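Local coordinates for protein glucose-6-phosphate isomerase (Plasmodium falciparum, PDB 3QKI) that probably catalyses the interconversion of alpha-D-glucose 6-phosphate and beta-D-fructose 6-phosphate in glycolysis and gluconeogenesis, at residues S150-R154 with N155-K159; E186-K189 with Y190-Y193; M333-F336 with L337-C340; S463-D466 with E467-N471. All blocks are in the same frame, centred on the assembly; numbering follows the deposited sequence.

Interaction 1 (S150-R154 with N155-K159); sequences SDDIR and NGVIK
Val157 N to Asp152 O (2.8 Å) and Gly156 N to Ile153 O (3.3 Å), both weak, are the two bonds back into the last turn of helix 135-154 that, with the positive phi of Gly156 (73°), define a Schellman motif. Asp152 O also accepts from Ile158 N at 3.0 Å, an additional bond that is nearly straight at the hydrogen (170°), although the donor sits well above the carbonyl plane. Just before the glycine, Asn155 N still gives a helical bond to Asp151 O.

The reversal carries Val157 and Ile158 back against the helix. With Asp152 CG beside its backbone N (chi1 -73°), Val157 CG1 lies over the face of the Asp152 carboxylate, 3.7 Å from Asp152 CG, so an acid fills the place where the motif usually has an apolar partner. Asp152 CB meets Ile158 CD1 at 3.6 Å. The other branch of Ile158 makes an apolar contact beside the motif, CG2 lying 3.6 Å from CD1 of the buried Ile153. A water donates to both Ile153 O (2.6 Å) and Ile158 O (2.7 Å), tying the helix end to the departing chain.

At the surface, the turn leads from helix 135-154 into the loop before strand 168-172. Ile153 packs on Ile326 of helix 318-328 and on Phe166 and Phe218, whereas the Arg154 guanidinium leaves the turn for Ile326 O and Tyr192 OH.

Interaction 2 (E186-K189 with Y190-Y193); sequences EAMK and YYYY
Over one face of the Tyr193 ring lies Lys189 O, 3.1 Å above the ring plane and displaced toward the rim; Tyr190 CE1 meets the same ring at its edge, in plane. Tyr190 in turn has Tyr193 CE2 over one face, 4.3 Å from its plane. The same Lys189 carbonyl oxygen lies at the edge of the Tyr192 ring and accepts from Tyr193 N at 2.8 Å.

Lys189 CG is wedged between backbone N and carbonyl carbon (chi1 74°), and the extended chain beyond it runs alongside Tyr190, with Lys189 CE 3.6 Å from Tyr190 CE2. Its NZ then forms a salt bridge with Glu186 OE2 at 2.9 Å, met on the syn side, while Glu186 OE1 pairs with Arg233 of the second subunit. Elsewhere on the helix, Met188 CE touches Tyr191 CB at 3.8 Å.

The helix is kinked here. A water takes the hydrogen of Tyr190 N at 2.8 Å and donates to Glu186 O, standing in for the missing helical bond.

Within helix 179-197, Met188 faces Phe523 and Cys526 of helix 523-543 and Phe328 of helix 318-328, Tyr192 OH binds Asn216 O, and Tyr190 and Tyr193 border the second subunit.

Interaction 3 (M333-F336 with L337-C340); sequences MRNF and LNGC
Cys340 SG sits over one face of the Phe336 ring, 4.2 Å from its centroid and 28° off the ring normal, a Cys sulfur-aromatic contact made one turn apart within helix 330-349. The sulfur is displaced toward one side of the ring, as its approach of 3.7 Å to Phe336 CE2 indicates. Phe336 sets CG opposite its own amide nitrogen (chi1 175°), which stands the ring out from the helix with only a slight lean forward, while Cys340 SG leans back to meet it. Cys340 N meanwhile bonds Phe336 O at 3.1 Å, fixing the spacing of the two residues.

On another flank Leu337 folds back over the preceding turn, its CG 3.4 Å from Met333 O, the atom that also accepts from Leu337 N. Asn335 and Asn338 do not bond directly: their amide planes are 59° apart, and a water donates to Asn335 OD1 (2.9 Å) and accepts from Asn338 ND2 (2.7 Å).

Met333, Phe336 and Cys340 pack on helix 523-543, while Met333 and Leu337 touch helix 318-328. The chemistry divides the helix accordingly: Met333, Phe336, Leu337 and Cys340 form a buried apolar side, whereas the Asn335 and Asn338 amides, on the more exposed side, are bridged by water.

Interaction 4 (S463-D466 with E467-N471); sequences SNHD and ELMTN
Met469 CG lies over one face of the His465 imidazole, 4.1 Å from its centroid and 29° off the normal, a CH-pi contact whose shortest approach is 3.7 Å to His465 NE2. The two side chains run side by side: in His465, CG opposite the backbone N (chi1 -174°) stands the imidazole out from the helix, and Met469, one turn on, leans back over its face. Met469 SD is more distant and oblique to the ring. Leu468 adds a looser contact, CD2 at 4.0 Å from His465 ND1.

What positions these groups is the first turn of helix 464-481. Ser463 is its N-cap, OG accepting from Asp466 N at 3.1 Å, and Ser463 O accepts from Glu467 N at 2.9 Å. Met469 N binds His465 O at 3.0 Å, setting the i to i+4 spacing that brings the methionine over the ring. Farther along, Thr470 OG1 donates to Glu467 O at 2.7 Å. Outside the segments, His465 NE2 is bonded to Phe448 O, which helps to hold the ring's rotation.

Glu467 is about 8 Å, side chain to side chain, from the substrate-binding His429. Asp466 OD2 forms a salt bridge with Arg572 and OD1 a hydrogen bond with Tyr594, both of the second subunit, and Glu467 forms a salt bridge with Arg565 of that subunit. Each buried carboxylate thus meets an arginine across the dimer interface, which would be expected to offset its charge there.

Overall arrangement
From the N terminus the four contacts follow in series; each is local, joining adjoining segments, so none encloses a long loop and none nests in or crosses another. Interaction 1 ends helix 135-154, interactions 2 and 3 lie within helices 179-197 and 330-349, and interaction 4 begins helix 464-481. Interactions 1 and 2 touch directly, with Arg154 NH2 3.0 Å from Tyr192 OH, a probable hydrogen bond. Helix 318-328 is a common neighbour of interactions 1, 2 and 3, and helix 523-543 of 2 and 3, whose centres are about 15 Å apart. Interaction 4, its centre about 40 Å from that of interaction 1, shares with interaction 2 its contact with the second subunit.

Interaction 1 (S150-R154 with N155-K159)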
loop_
_atom_site.group_PDB
_atom_site.type_symbol
_atom_site.label_atom_id
_atom_site.label_comp_id
_atom_site.label_asym_id
_atom_site.label_seq_id
_atom_site.Cartn_x
_atom_site.Cartn_y
_atom_site.Cartn_z
ATOM N N SER A 150 -25.433 11.707 15.778
ATOM C CA SER A 150 -24.803 10.404 16.025
ATOM C C SER A 150 -25.403 9.745 17.265
ATOM O O SER A 150 -25.666 8.556 17.220
ATOM C CB SER A 150 -23.284 10.528 16.136
ATOM O OG SER A 150 -22.873 11.315 17.245
ATOM N N ASP A 151 -25.697 10.520 18.325
ATOM C CA ASP A 151 -26.350 9.988 19.529
ATOM C C ASP A 151 -27.718 9.433 19.136
ATOM O O ASP A 151 -28.033 8.311 19.505
ATOM C CB ASP A 151 -26.533 11.073 20.611
ATOM C CG ASP A 151 -25.311 11.342 21.481
ATOM O OD1 ASP A 151 -24.389 10.486 21.504
ATOM O OD2 ASP A 151 -25.301 12.376 22.185
ATOM N N ASP A 152 -28.471 10.181 18.306
ATOM C CA ASP A 152 -29.803 9.807 17.834
ATOM C C ASP A 152 -29.810 8.568 16.960
ATOM O O ASP A 152 -30.723 7.754 17.074
ATOM C CB ASP A 152 -30.506 10.982 17.158
ATOM C CG ASP A 152 -31.019 12.100 18.082
ATOM O OD1 ASP A 152 -30.855 11.983 19.319
ATOM O OD2 ASP A 152 -31.570 13.086 17.564
ATOM N N ILE A 153 -28.796 8.409 16.094
ATOM C CA ILE A 153 -28.663 7.212 15.246
ATOM C C ILE A 153 -28.369 6.007 16.137
ATOM O O ILE A 153 -29.018 4.971 15.990
ATOM C CB ILE A 153 -27.558 7.396 14.162
ATOM C CG1 ILE A 153 -27.996 8.411 13.083
ATOM C CG2 ILE A 153 -27.082 6.069 13.552
ATOM C CD1 ILE A 153 -28.954 7.936 11.981
ATOM N N ARG A 154 -27.424 6.167 17.074
ATOM C CA ARG A 154 -26.959 5.102 17.959
ATOM C C ARG A 154 -27.955 4.681 19.021
ATOM O O ARG A 154 -27.904 3.524 19.456
ATOM C CB ARG A 154 -25.596 5.452 18.589
ATOM C CG ARG A 154 -24.487 5.608 17.552
ATOM C CD ARG A 154 -23.228 6.198 18.165
ATOM N NE ARG A 154 -22.733 5.394 19.291
ATOM C CZ ARG A 154 -22.057 4.255 19.164
ATOM N NH1 ARG A 154 -21.770 3.776 17.959
ATOM N NH2 ARG A 154 -21.660 3.591 20.237
ATOM N N ASN A 155 -28.863 5.603 19.452
ATOM C CA ASN A 155 -29.885 5.300 20.461
ATOM C C ASN A 155 -31.203 4.890 19.804
ATOM O O ASN A 155 -32.172 4.612 20.486
ATOM C CB ASN A 155 -30.096 6.496 21.406
ATOM C CG ASN A 155 -28.973 6.745 22.390
ATOM O OD1 ASN A 155 -27.801 6.422 22.144
ATOM N ND2 ASN A 155 -29.302 7.391 23.508
ATOM N N GLY A 156 -31.236 4.904 18.478
ATOM C CA GLY A 156 -32.438 4.586 17.730
ATOM C C GLY A 156 -33.511 5.661 17.769
ATOM O O GLY A 156 -34.669 5.356 17.489
ATOM N N VAL A 157 -33.162 6.927 18.088
ATOM C CA VAL A 157 -34.102 8.051 18.030
ATOM C C VAL A 157 -34.370 8.325 16.540
ATOM O O VAL A 157 -35.526 8.466 16.140
ATOM C CB VAL A 157 -33.607 9.299 18.818
ATOM C CG1 VAL A 157 -34.382 10.559 18.434
ATOM C CG2 VAL A 157 -33.712 9.067 20.318
ATOM N N ILE A 158 -33.295 8.335 15.719
ATOM C CA ILE A 158 -33.369 8.480 14.266
ATOM C C ILE A 158 -33.349 7.079 13.692
ATOM O O ILE A 158 -32.411 6.320 13.955
ATOM C CB ILE A 158 -32.297 9.422 13.659
ATOM C CG1 ILE A 158 -32.561 10.886 14.110
ATOM C CG2 ILE A 158 -32.327 9.318 12.121
ATOM C CD1 ILE A 158 -31.460 11.888 13.776
ATOM N N LYS A 159 -34.388 6.724 12.942
ATOM C CA LYS A 159 -34.539 5.371 12.410
ATOM C C LYS A 159 -34.583 5.329 10.904
ATOM O O LYS A 159 -34.722 6.357 10.259
ATOM C CB LYS A 159 -35.825 4.714 12.987
ATOM C CG LYS A 159 -35.859 4.597 14.523
ATOM C CD LYS A 159 -37.141 3.922 15.012
ATOM C CE LYS A 159 -37.459 4.116 16.482
ATOM N NZ LYS A 159 -37.811 5.525 16.824
HETATM O O HOH W 1 -30.674 4.261 14.171
HETATM O O HOH W 2 -26.568 3.987 22.096
#

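Interaction 2 (E186-K189 with Y190-Y193)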
loop_
_atom_site.group_PDB
_atom_site.type_symbol
_atom_site.label_atom_id
_atom_site.label_comp_id
_atom_site.label_asym_id
_atom_site.label_seq_id
_atom_site.Cartn_x
_atom_site.Cartn_y
_atom_site.Cartn_z
ATOM N N GLU A 186 -10.373 1.839 10.851
ATOM C CA GLU A 186 -9.669 0.569 10.996
ATOM C C GLU A 186 -8.797 0.513 12.263
ATOM O O GLU A 186 -8.714 -0.539 12.892
ATOM C CB GLU A 186 -8.847 0.272 9.734
ATOM C CG GLU A 186 -9.715 -0.116 8.544
ATOM C CD GLU A 186 -10.499 -1.402 8.707
ATOM O OE1 GLU A 186 -10.021 -2.324 9.410
ATOM O OE2 GLU A 186 -11.616 -1.477 8.151
ATOM N N ALA A 187 -8.175 1.639 12.640
ATOM C CA ALA A 187 -7.323 1.698 13.823
ATOM C C ALA A 187 -8.103 1.474 15.116
ATOM O O ALA A 187 -7.631 0.786 16.018
ATOM C CB ALA A 187 -6.615 3.042 13.889
ATOM N N MET A 188 -9.281 2.088 15.202
ATOM C CA MET A 188 -10.089 2.143 16.414
ATOM C C MET A 188 -11.206 1.114 16.575
ATOM O O MET A 188 -11.656 0.910 17.701
ATOM C CB MET A 188 -10.640 3.573 16.596
ATOM C CG MET A 188 -9.554 4.649 16.743
ATOM S SD MET A 188 -8.121 4.173 17.785
ATOM C CE MET A 188 -8.969 3.775 19.321
ATOM N N LYS A 189 -11.713 0.546 15.485
ATOM C CA LYS A 189 -12.851 -0.361 15.580
ATOM C C LYS A 189 -12.727 -1.495 16.590
ATOM O O LYS A 189 -13.665 -1.714 17.353
ATOM C CB LYS A 189 -13.391 -0.801 14.213
ATOM C CG LYS A 189 -12.517 -1.823 13.469
ATOM C CD LYS A 189 -13.120 -2.098 12.077
ATOM C CE LYS A 189 -12.546 -3.357 11.476
ATOM N NZ LYS A 189 -12.789 -3.416 10.005
ATOM N N TYR A 190 -11.563 -2.177 16.630
ATOM C CA TYR A 190 -11.351 -3.280 17.568
ATOM C C TYR A 190 -11.176 -2.794 18.972
ATOM O O TYR A 190 -11.573 -3.496 19.891
ATOM C CB TYR A 190 -10.236 -4.239 17.116
ATOM C CG TYR A 190 -10.733 -5.136 16.007
ATOM C CD1 TYR A 190 -11.645 -6.160 16.268
ATOM C CD2 TYR A 190 -10.390 -4.892 14.679
ATOM C CE1 TYR A 190 -12.123 -6.982 15.251
ATOM C CE2 TYR A 190 -10.884 -5.699 13.646
ATOM C CZ TYR A 190 -11.739 -6.753 13.941
ATOM O OH TYR A 190 -12.263 -7.528 12.920
ATOM N N TYR A 191 -10.647 -1.559 19.162
ATOM C CA TYR A 191 -10.546 -1.010 20.519
ATOM C C TYR A 191 -11.979 -0.785 21.030
ATOM O O TYR A 191 -12.325 -1.180 22.139
ATOM C CB TYR A 191 -9.736 0.284 20.530
ATOM C CG TYR A 191 -9.625 0.893 21.908
ATOM C CD1 TYR A 191 -10.498 1.893 22.320
ATOM C CD2 TYR A 191 -8.672 0.443 22.816
ATOM C CE1 TYR A 191 -10.422 2.442 23.600
ATOM C CE2 TYR A 191 -8.596 0.971 24.109
ATOM C CZ TYR A 191 -9.479 1.968 24.496
ATOM O OH TYR A 191 -9.408 2.512 25.749
ATOM N N TYR A 192 -12.831 -0.215 20.169
ATOM C CA TYR A 192 -14.215 0.017 20.475
ATOM C C TYR A 192 -14.974 -1.324 20.715
ATOM O O TYR A 192 -15.618 -1.471 21.755
ATOM C CB TYR A 192 -14.820 0.849 19.345
ATOM C CG TYR A 192 -16.329 0.898 19.331
ATOM C CD1 TYR A 192 -17.037 1.651 20.277
ATOM C CD2 TYR A 192 -17.054 0.220 18.357
ATOM C CE1 TYR A 192 -18.429 1.724 20.242
ATOM C CE2 TYR A 192 -18.437 0.273 18.324
ATOM C CZ TYR A 192 -19.123 1.029 19.265
ATOM O OH TYR A 192 -20.492 1.069 19.197
ATOM N N TYR A 193 -14.846 -2.316 19.815
ATOM C CA TYR A 193 -15.554 -3.601 20.016
ATOM C C TYR A 193 -15.102 -4.363 21.250
ATOM O O TYR A 193 -15.934 -4.917 21.960
ATOM C CB TYR A 193 -15.386 -4.571 18.849
ATOM C CG TYR A 193 -15.716 -4.083 17.462
ATOM C CD1 TYR A 193 -16.791 -3.223 17.236
ATOM C CD2 TYR A 193 -15.044 -4.594 16.351
ATOM C CE1 TYR A 193 -17.092 -2.772 15.951
ATOM C CE2 TYR A 193 -15.378 -4.202 15.064
ATOM C CZ TYR A 193 -16.391 -3.283 14.864
ATOM O OH TYR A 193 -16.699 -2.918 13.565
HETATM O O HOH W 3 -9.084 -1.548 15.452
#

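Interaction 3 (M333-F336 with L337-C340)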
loop_
_atom_site.group_PDB
_atom_site.type_symbol
_atom_site.label_atom_id
_atom_site.label_comp_id
_atom_site.label_asym_id
_atom_site.label_seq_id
_atom_site.Cartn_x
_atom_site.Cartn_y
_atom_site.Cartn_z
ATOM N N MET A 333 -14.921 10.140 19.949
ATOM C CA MET A 333 -14.405 11.112 18.998
ATOM C C MET A 333 -13.934 12.411 19.655
ATOM O O MET A 333 -12.957 13.009 19.169
ATOM C CB MET A 333 -15.332 11.291 17.808
ATOM C CG MET A 333 -15.452 10.025 16.945
ATOM S SD MET A 333 -13.929 9.016 16.814
ATOM C CE MET A 333 -12.855 10.147 15.842
ATOM N N ARG A 334 -14.576 12.804 20.798
ATOM C CA ARG A 334 -14.173 13.984 21.554
ATOM C C ARG A 334 -12.775 13.719 22.137
ATOM O O ARG A 334 -11.915 14.595 22.077
ATOM C CB ARG A 334 -15.208 14.299 22.651
ATOM C CG ARG A 334 -14.906 15.534 23.493
ATOM C CD ARG A 334 -16.141 16.038 24.229
ATOM N NE ARG A 334 -16.883 14.957 24.873
ATOM C CZ ARG A 334 -18.206 14.911 24.985
ATOM N NH1 ARG A 334 -18.954 15.914 24.531
ATOM N NH2 ARG A 334 -18.792 13.887 25.581
ATOM N N ASN A 335 -12.530 12.483 22.639
ATOM C CA ASN A 335 -11.223 12.100 23.175
ATOM C C ASN A 335 -10.154 12.125 22.074
ATOM O O ASN A 335 -9.023 12.520 22.354
ATOM C CB ASN A 335 -11.259 10.713 23.821
ATOM C CG ASN A 335 -11.952 10.739 25.152
ATOM O OD1 ASN A 335 -12.038 11.780 25.822
ATOM N ND2 ASN A 335 -12.505 9.611 25.552
ATOM N N PHE A 336 -10.510 11.666 20.843
ATOM C CA PHE A 336 -9.627 11.686 19.669
ATOM C C PHE A 336 -9.245 13.146 19.388
ATOM O O PHE A 336 -8.068 13.443 19.190
ATOM C CB PHE A 336 -10.315 11.084 18.447
ATOM C CG PHE A 336 -9.521 11.165 17.150
ATOM C CD1 PHE A 336 -8.563 10.205 16.839
ATOM C CD2 PHE A 336 -9.762 12.176 16.225
ATOM C CE1 PHE A 336 -7.834 10.278 15.642
ATOM C CE2 PHE A 336 -9.037 12.242 15.030
ATOM C CZ PHE A 336 -8.066 11.300 14.755
ATOM N N LEU A 337 -10.242 14.056 19.413
ATOM C CA LEU A 337 -10.020 15.500 19.190
ATOM C C LEU A 337 -9.108 16.098 20.235
ATOM O O LEU A 337 -8.249 16.897 19.878
ATOM C CB LEU A 337 -11.345 16.283 19.078
ATOM C CG LEU A 337 -12.178 15.983 17.815
ATOM C CD1 LEU A 337 -13.586 16.608 17.918
ATOM C CD2 LEU A 337 -11.486 16.479 16.565
ATOM N N ASN A 338 -9.247 15.668 21.511
ATOM C CA ASN A 338 -8.397 16.133 22.612
ATOM C C ASN A 338 -6.953 15.731 22.378
ATOM O O ASN A 338 -6.051 16.523 22.648
ATOM C CB ASN A 338 -8.890 15.589 23.966
ATOM C CG ASN A 338 -10.222 16.150 24.385
ATOM O OD1 ASN A 338 -10.766 17.075 23.773
ATOM N ND2 ASN A 338 -10.788 15.588 25.443
ATOM N N GLY A 339 -6.751 14.523 21.843
ATOM C CA GLY A 339 -5.429 14.030 21.475
ATOM C C GLY A 339 -4.788 14.911 20.422
ATOM O O GLY A 339 -3.650 15.340 20.594
ATOM N N CYS A 340 -5.535 15.220 19.342
ATOM C CA CYS A 340 -5.097 16.097 18.251
ATOM C C CYS A 340 -4.694 17.442 18.831
ATOM O O CYS A 340 -3.626 17.976 18.507
ATOM C CB CYS A 340 -6.197 16.272 17.206
ATOM S SG CYS A 340 -6.644 14.751 16.330
HETATM O O HOH W 4 -9.672 13.348 26.441
#

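Interaction 4 (S463-D466 with E467-N471)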
loop_
_atom_site.group_PDB
_atom_site.type_symbol
_atom_site.label_atom_id
_atom_site.label_comp_id
_atom_site.label_asym_id
_atom_site.label_seq_id
_atom_site.Cartn_x
_atom_site.Cartn_y
_atom_site.Cartn_z
ATOM N N SER A 463 3.846 -14.068 24.802
ATOM C CA SER A 463 2.516 -13.698 24.322
ATOM C C SER A 463 2.704 -13.338 22.836
ATOM O O SER A 463 3.818 -12.964 22.422
ATOM C CB SER A 463 1.996 -12.481 25.083
ATOM O OG SER A 463 2.678 -11.289 24.737
ATOM N N ASN A 464 1.647 -13.457 22.038
ATOM C CA ASN A 464 1.713 -13.140 20.616
ATOM C C ASN A 464 2.142 -11.690 20.381
ATOM O O ASN A 464 2.906 -11.421 19.465
ATOM C CB ASN A 464 0.371 -13.464 19.936
ATOM C CG ASN A 464 -0.057 -14.910 20.072
ATOM O OD1 ASN A 464 0.183 -15.551 21.094
ATOM N ND2 ASN A 464 -0.746 -15.445 19.063
ATOM N N HIS A 465 1.689 -10.759 21.247
ATOM C CA HIS A 465 2.027 -9.339 21.119
ATOM C C HIS A 465 3.520 -9.137 21.385
ATOM O O HIS A 465 4.161 -8.363 20.669
ATOM C CB HIS A 465 1.153 -8.452 22.033
ATOM C CG HIS A 465 1.389 -6.988 21.806
ATOM N ND1 HIS A 465 0.905 -6.340 20.685
ATOM C CD2 HIS A 465 2.133 -6.117 22.524
ATOM C CE1 HIS A 465 1.341 -5.095 20.782
ATOM N NE2 HIS A 465 2.089 -4.920 21.870
ATOM N N ASP A 466 4.083 -9.867 22.381
ATOM C CA ASP A 466 5.533 -9.822 22.648
ATOM C C ASP A 466 6.287 -10.393 21.458
ATOM O O ASP A 466 7.302 -9.819 21.084
ATOM C CB ASP A 466 5.906 -10.576 23.926
ATOM C CG ASP A 466 5.821 -9.748 25.188
ATOM O OD1 ASP A 466 5.385 -8.568 25.106
ATOM O OD2 ASP A 466 6.173 -10.275 26.258
ATOM N N GLU A 467 5.777 -11.465 20.829
ATOM C CA GLU A 467 6.424 -12.034 19.635
ATOM C C GLU A 467 6.514 -10.975 18.511
ATOM O O GLU A 467 7.579 -10.808 17.926
ATOM C CB GLU A 467 5.727 -13.330 19.155
ATOM C CG GLU A 467 6.361 -13.950 17.904
ATOM C CD GLU A 467 7.789 -14.448 18.059
ATOM O OE1 GLU A 467 8.168 -14.813 19.192
ATOM O OE2 GLU A 467 8.524 -14.500 17.049
ATOM N N LEU A 468 5.413 -10.241 18.248
ATOM C CA LEU A 468 5.360 -9.146 17.266
ATOM C C LEU A 468 6.427 -8.096 17.613
ATOM O O LEU A 468 7.172 -7.637 16.730
ATOM C CB LEU A 468 3.956 -8.515 17.307
ATOM C CG LEU A 468 3.750 -7.180 16.553
ATOM C CD1 LEU A 468 3.780 -7.397 15.034
ATOM C CD2 LEU A 468 2.453 -6.516 16.994
ATOM N N MET A 469 6.509 -7.743 18.909
ATOM C CA MET A 469 7.385 -6.694 19.412
ATOM C C MET A 469 8.869 -7.018 19.454
ATOM O O MET A 469 9.680 -6.103 19.386
ATOM C CB MET A 469 6.828 -6.040 20.697
ATOM C CG MET A 469 5.499 -5.278 20.459
ATOM S SD MET A 469 5.663 -3.911 19.249
ATOM C CE MET A 469 6.344 -2.595 20.333
ATOM N N THR A 470 9.242 -8.307 19.441
ATOM C CA THR A 470 10.661 -8.673 19.360
ATOM C C THR A 470 11.252 -8.099 18.042
ATOM O O THR A 470 12.401 -7.673 18.016
ATOM C CB THR A 470 10.875 -10.197 19.403
ATOM O OG1 THR A 470 10.309 -10.828 18.248
ATOM C CG2 THR A 470 10.362 -10.823 20.673
ATOM N N ASN A 471 10.424 -8.067 16.981
ATOM C CA ASN A 471 10.773 -7.572 15.641
ATOM C C ASN A 471 10.876 -6.076 15.587
ATOM O O ASN A 471 11.734 -5.550 14.893
ATOM C CB ASN A 471 9.779 -8.079 14.607
ATOM C CG ASN A 471 9.701 -9.563 14.541
ATOM O OD1 ASN A 471 10.516 -10.213 13.897
ATOM N ND2 ASN A 471 8.733 -10.131 15.216
#